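Local coordinates for FBP protein (Leishmania major, PDB 5OEZ), which probably hydrolyses fructose 1,6-bisphosphate to fructose 6-phosphate and phosphate, a magnesium-dependent step of gluconeogenesis, as a homotetramer, at residues A155-S167 / N303-H315. Numbering follows the deposited sequence.
Sequences AVIRMLKGTDMVS and NGRILEQSITRLH
The carbonyl oxygen of L307 faces the short 3-10 turn 162-164: T163 N gives it a weak, bent hydrogen bond (3.2 Å, 127°), G162 N also lies 3.2 Å from L307 O, and the T163 methyl packs beside the carbonyl. In this class 1 fructose-1,6-bisphosphatase the contact joins the N-terminal and C-terminal domains, laying the last turn of helix 150-158 and the segment after it along the loop between strands 298-300 and 317-323. Just before the 3-10 turn, K161 N donates to D164 OD2 (3.0 Å) at its anti lone pair, and K161 O accepts from W139 NE1. L307 CD2 packs against G162 CA; the L307 and M165 side chains cross at about a right angle, CE 3.9 Å from CD2. The K161 chain runs alongside 308-310, bringing CE to 3.4 Å from E308 O. Near the T163 methyl, R305 forms salt bridges with E308 and with E293 of helix 281-294. I311 points toward the helix end; chi1 -69° sets CG1 beside the backbone N and CG2 anti to it, 3.2 Å from I157 CG2, a close approach. I157 also touches L114 and F116 of strand 113-121. I311 CD1 lies 3.3 Å from L160 O, while R158 CA directs a CA-H...O contact at I311 O, 3.3 Å away and nearly straight at 162°.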
# COMPACT_ATOMS: atom_id res chain seq x y z
N ALA C 155 5.61 -26.94 -35.62
CA ALA C 155 6.70 -26.96 -36.59
C ALA C 155 7.70 -25.84 -36.36
O ALA C 155 8.91 -26.08 -36.45
CB ALA C 155 6.15 -26.90 -38.01
N VAL C 156 7.22 -24.64 -36.03
CA VAL C 156 8.11 -23.49 -35.82
C VAL C 156 9.08 -23.69 -34.67
O VAL C 156 10.28 -23.45 -34.82
CB VAL C 156 7.32 -22.17 -35.66
CG1 VAL C 156 8.21 -21.03 -35.15
CG2 VAL C 156 6.70 -21.78 -36.99
N ILE C 157 8.58 -24.12 -33.51
CA ILE C 157 9.45 -24.30 -32.34
C ILE C 157 10.55 -25.34 -32.54
O ILE C 157 11.66 -25.17 -32.01
CB ILE C 157 8.57 -24.55 -31.09
CG1 ILE C 157 8.03 -23.23 -30.57
CG2 ILE C 157 9.27 -25.33 -30.02
CD1 ILE C 157 9.10 -22.33 -30.01
N ARG C 158 10.28 -26.39 -33.32
CA ARG C 158 11.31 -27.36 -33.73
C ARG C 158 12.48 -26.76 -34.53
O ARG C 158 13.56 -27.34 -34.56
CB ARG C 158 10.69 -28.52 -34.51
CG ARG C 158 10.04 -29.59 -33.60
CD ARG C 158 8.84 -30.18 -34.36
NE ARG C 158 7.93 -31.10 -33.66
CZ ARG C 158 6.71 -31.43 -34.10
NH1 ARG C 158 6.21 -30.97 -35.25
NH2 ARG C 158 5.96 -32.25 -33.37
N MET C 159 12.26 -25.63 -35.20
CA MET C 159 13.33 -24.92 -35.92
C MET C 159 14.17 -23.99 -35.04
O MET C 159 15.22 -23.52 -35.49
CB MET C 159 12.73 -24.12 -37.09
CG MET C 159 12.03 -24.97 -38.15
SD MET C 159 11.73 -24.07 -39.69
CE MET C 159 11.00 -22.57 -39.07
N LEU C 160 13.74 -23.72 -33.81
CA LEU C 160 14.40 -22.72 -32.95
C LEU C 160 15.37 -23.31 -31.93
O LEU C 160 15.32 -24.51 -31.63
CB LEU C 160 13.34 -21.89 -32.22
CG LEU C 160 12.40 -21.08 -33.13
CD1 LEU C 160 11.28 -20.46 -32.32
CD2 LEU C 160 13.16 -20.01 -33.92
N LYS C 161 16.27 -22.47 -31.44
CA LYS C 161 17.16 -22.80 -30.31
C LYS C 161 17.17 -21.64 -29.33
O LYS C 161 16.75 -20.53 -29.66
CB LYS C 161 18.59 -23.06 -30.78
CG LYS C 161 18.81 -24.34 -31.58
CD LYS C 161 20.30 -24.63 -31.73
CE LYS C 161 20.61 -26.02 -32.33
NZ LYS C 161 21.71 -26.12 -33.34
N GLY C 162 17.69 -21.90 -28.13
CA GLY C 162 17.89 -20.86 -27.13
C GLY C 162 18.73 -19.69 -27.61
O GLY C 162 18.53 -18.56 -27.17
N THR C 163 19.66 -19.95 -28.54
CA THR C 163 20.53 -18.92 -29.10
C THR C 163 19.78 -17.90 -29.98
O THR C 163 20.32 -16.83 -30.23
CB THR C 163 21.70 -19.53 -29.91
OG1 THR C 163 21.19 -20.50 -30.83
CG2 THR C 163 22.70 -20.22 -28.98
N ASP C 164 18.56 -18.24 -30.43
CA ASP C 164 17.67 -17.33 -31.19
C ASP C 164 16.73 -16.49 -30.30
O ASP C 164 15.95 -15.67 -30.80
CB ASP C 164 16.78 -18.16 -32.12
CG ASP C 164 17.57 -18.99 -33.12
OD1 ASP C 164 18.36 -18.37 -33.87
OD2 ASP C 164 17.40 -20.24 -33.16
N MET C 165 16.77 -16.72 -28.99
CA MET C 165 15.88 -16.07 -28.04
C MET C 165 16.23 -14.57 -28.00
O MET C 165 17.38 -14.21 -27.79
CB MET C 165 16.03 -16.73 -26.65
CG MET C 165 14.87 -16.56 -25.69
SD MET C 165 15.18 -17.20 -24.01
CE MET C 165 16.18 -18.64 -24.35
N VAL C 166 15.23 -13.72 -28.19
CA VAL C 166 15.47 -12.26 -28.17
C VAL C 166 15.36 -11.62 -26.77
O VAL C 166 15.96 -10.58 -26.55
CB VAL C 166 14.58 -11.48 -29.14
CG1 VAL C 166 14.69 -12.05 -30.54
CG2 VAL C 166 13.15 -11.47 -28.65
N SER C 167 14.64 -12.25 -25.84
CA SER C 167 14.54 -11.71 -24.49
C SER C 167 14.15 -12.76 -23.47
O SER C 167 13.57 -13.79 -23.80
CB SER C 167 13.53 -10.56 -24.46
OG SER C 167 13.42 -10.00 -23.17
N ASN C 303 25.25 -31.92 -22.02
CA ASN C 303 26.19 -31.87 -23.13
C ASN C 303 26.33 -30.45 -23.68
O ASN C 303 25.91 -30.16 -24.80
CB ASN C 303 25.70 -32.84 -24.20
CG ASN C 303 26.63 -32.94 -25.40
OD1 ASN C 303 27.76 -32.45 -25.38
ND2 ASN C 303 26.14 -33.58 -26.46
N GLY C 304 26.98 -29.59 -22.90
CA GLY C 304 27.29 -28.22 -23.32
C GLY C 304 26.21 -27.24 -22.93
O GLY C 304 25.36 -27.51 -22.07
N ARG C 305 26.25 -26.09 -23.60
CA ARG C 305 25.37 -24.98 -23.32
C ARG C 305 23.91 -25.36 -23.49
O ARG C 305 23.54 -25.93 -24.51
CB ARG C 305 25.69 -23.79 -24.25
CG ARG C 305 27.04 -23.12 -23.99
CD ARG C 305 27.39 -22.16 -25.11
NE ARG C 305 26.50 -21.00 -25.13
CZ ARG C 305 26.17 -20.28 -26.20
NH1 ARG C 305 26.63 -20.57 -27.42
NH2 ARG C 305 25.35 -19.25 -26.06
N ILE C 306 23.10 -25.00 -22.50
CA ILE C 306 21.64 -25.13 -22.58
C ILE C 306 21.10 -24.46 -23.85
O ILE C 306 20.24 -25.02 -24.54
CB ILE C 306 20.94 -24.49 -21.35
CG1 ILE C 306 21.29 -25.21 -20.04
CG2 ILE C 306 19.42 -24.45 -21.51
CD1 ILE C 306 20.80 -26.65 -19.95
N LEU C 307 21.60 -23.25 -24.15
CA LEU C 307 21.12 -22.46 -25.28
C LEU C 307 21.40 -23.08 -26.64
O LEU C 307 20.67 -22.79 -27.59
CB LEU C 307 21.69 -21.04 -25.24
CG LEU C 307 21.26 -20.17 -24.04
CD1 LEU C 307 21.86 -18.78 -24.16
CD2 LEU C 307 19.75 -20.09 -23.91
N GLU C 308 22.40 -23.95 -26.72
CA GLU C 308 22.70 -24.69 -27.97
C GLU C 308 21.87 -25.97 -28.19
O GLU C 308 21.98 -26.57 -29.24
CB GLU C 308 24.19 -25.04 -28.05
CG GLU C 308 25.11 -23.86 -28.33
CD GLU C 308 26.60 -24.23 -28.32
OE1 GLU C 308 26.94 -25.42 -28.12
OE2 GLU C 308 27.45 -23.32 -28.49
N GLN C 309 21.04 -26.38 -27.23
CA GLN C 309 20.23 -27.60 -27.41
C GLN C 309 19.09 -27.37 -28.38
O GLN C 309 18.46 -26.32 -28.37
CB GLN C 309 19.66 -28.10 -26.09
CG GLN C 309 20.71 -28.55 -25.09
CD GLN C 309 20.11 -28.90 -23.73
OE1 GLN C 309 18.90 -29.13 -23.61
NE2 GLN C 309 20.96 -28.98 -22.71
N SER C 310 18.82 -28.37 -29.22
CA SER C 310 17.67 -28.34 -30.13
C SER C 310 16.38 -28.60 -29.37
O SER C 310 16.34 -29.41 -28.44
CB SER C 310 17.82 -29.40 -31.23
OG SER C 310 18.92 -29.13 -32.05
N ILE C 311 15.32 -27.89 -29.76
CA ILE C 311 13.99 -28.15 -29.26
C ILE C 311 13.33 -29.18 -30.17
O ILE C 311 13.02 -28.89 -31.33
CB ILE C 311 13.15 -26.84 -29.14
CG1 ILE C 311 13.71 -25.97 -28.01
CG2 ILE C 311 11.68 -27.16 -28.86
CD1 ILE C 311 14.36 -24.69 -28.48
N THR C 312 13.16 -30.38 -29.65
CA THR C 312 12.44 -31.46 -30.33
C THR C 312 10.99 -31.54 -29.82
O THR C 312 10.12 -32.02 -30.53
CB THR C 312 13.15 -32.83 -30.07
OG1 THR C 312 12.97 -33.22 -28.71
CG2 THR C 312 14.67 -32.74 -30.34
N ARG C 313 10.75 -31.05 -28.60
CA ARG C 313 9.51 -31.29 -27.86
C ARG C 313 9.13 -30.09 -27.00
O ARG C 313 9.98 -29.51 -26.37
CB ARG C 313 9.68 -32.52 -26.99
CG ARG C 313 9.23 -33.80 -27.64
CD ARG C 313 9.61 -34.90 -26.70
NE ARG C 313 11.04 -34.91 -26.51
CZ ARG C 313 11.69 -35.15 -25.38
NH1 ARG C 313 11.06 -35.46 -24.23
NH2 ARG C 313 13.01 -35.09 -25.39
N LEU C 314 7.87 -29.70 -26.99
CA LEU C 314 7.41 -28.57 -26.21
C LEU C 314 7.73 -28.71 -24.71
O LEU C 314 8.14 -27.73 -24.06
CB LEU C 314 5.93 -28.37 -26.48
CG LEU C 314 5.09 -27.36 -25.75
CD1 LEU C 314 5.58 -25.96 -26.09
CD2 LEU C 314 3.60 -27.53 -26.05
N HIS C 315 7.64 -29.94 -24.19
CA HIS C 315 7.81 -30.23 -22.77
C HIS C 315 9.08 -31.00 -22.46
O HIS C 315 9.18 -31.67 -21.44
CB HIS C 315 6.58 -30.99 -22.30
CG HIS C 315 5.38 -30.12 -22.20
ND1 HIS C 315 5.34 -28.96 -21.45
CD2 HIS C 315 4.17 -30.24 -22.78
CE1 HIS C 315 4.15 -28.41 -21.58
NE2 HIS C 315 3.41 -29.17 -22.37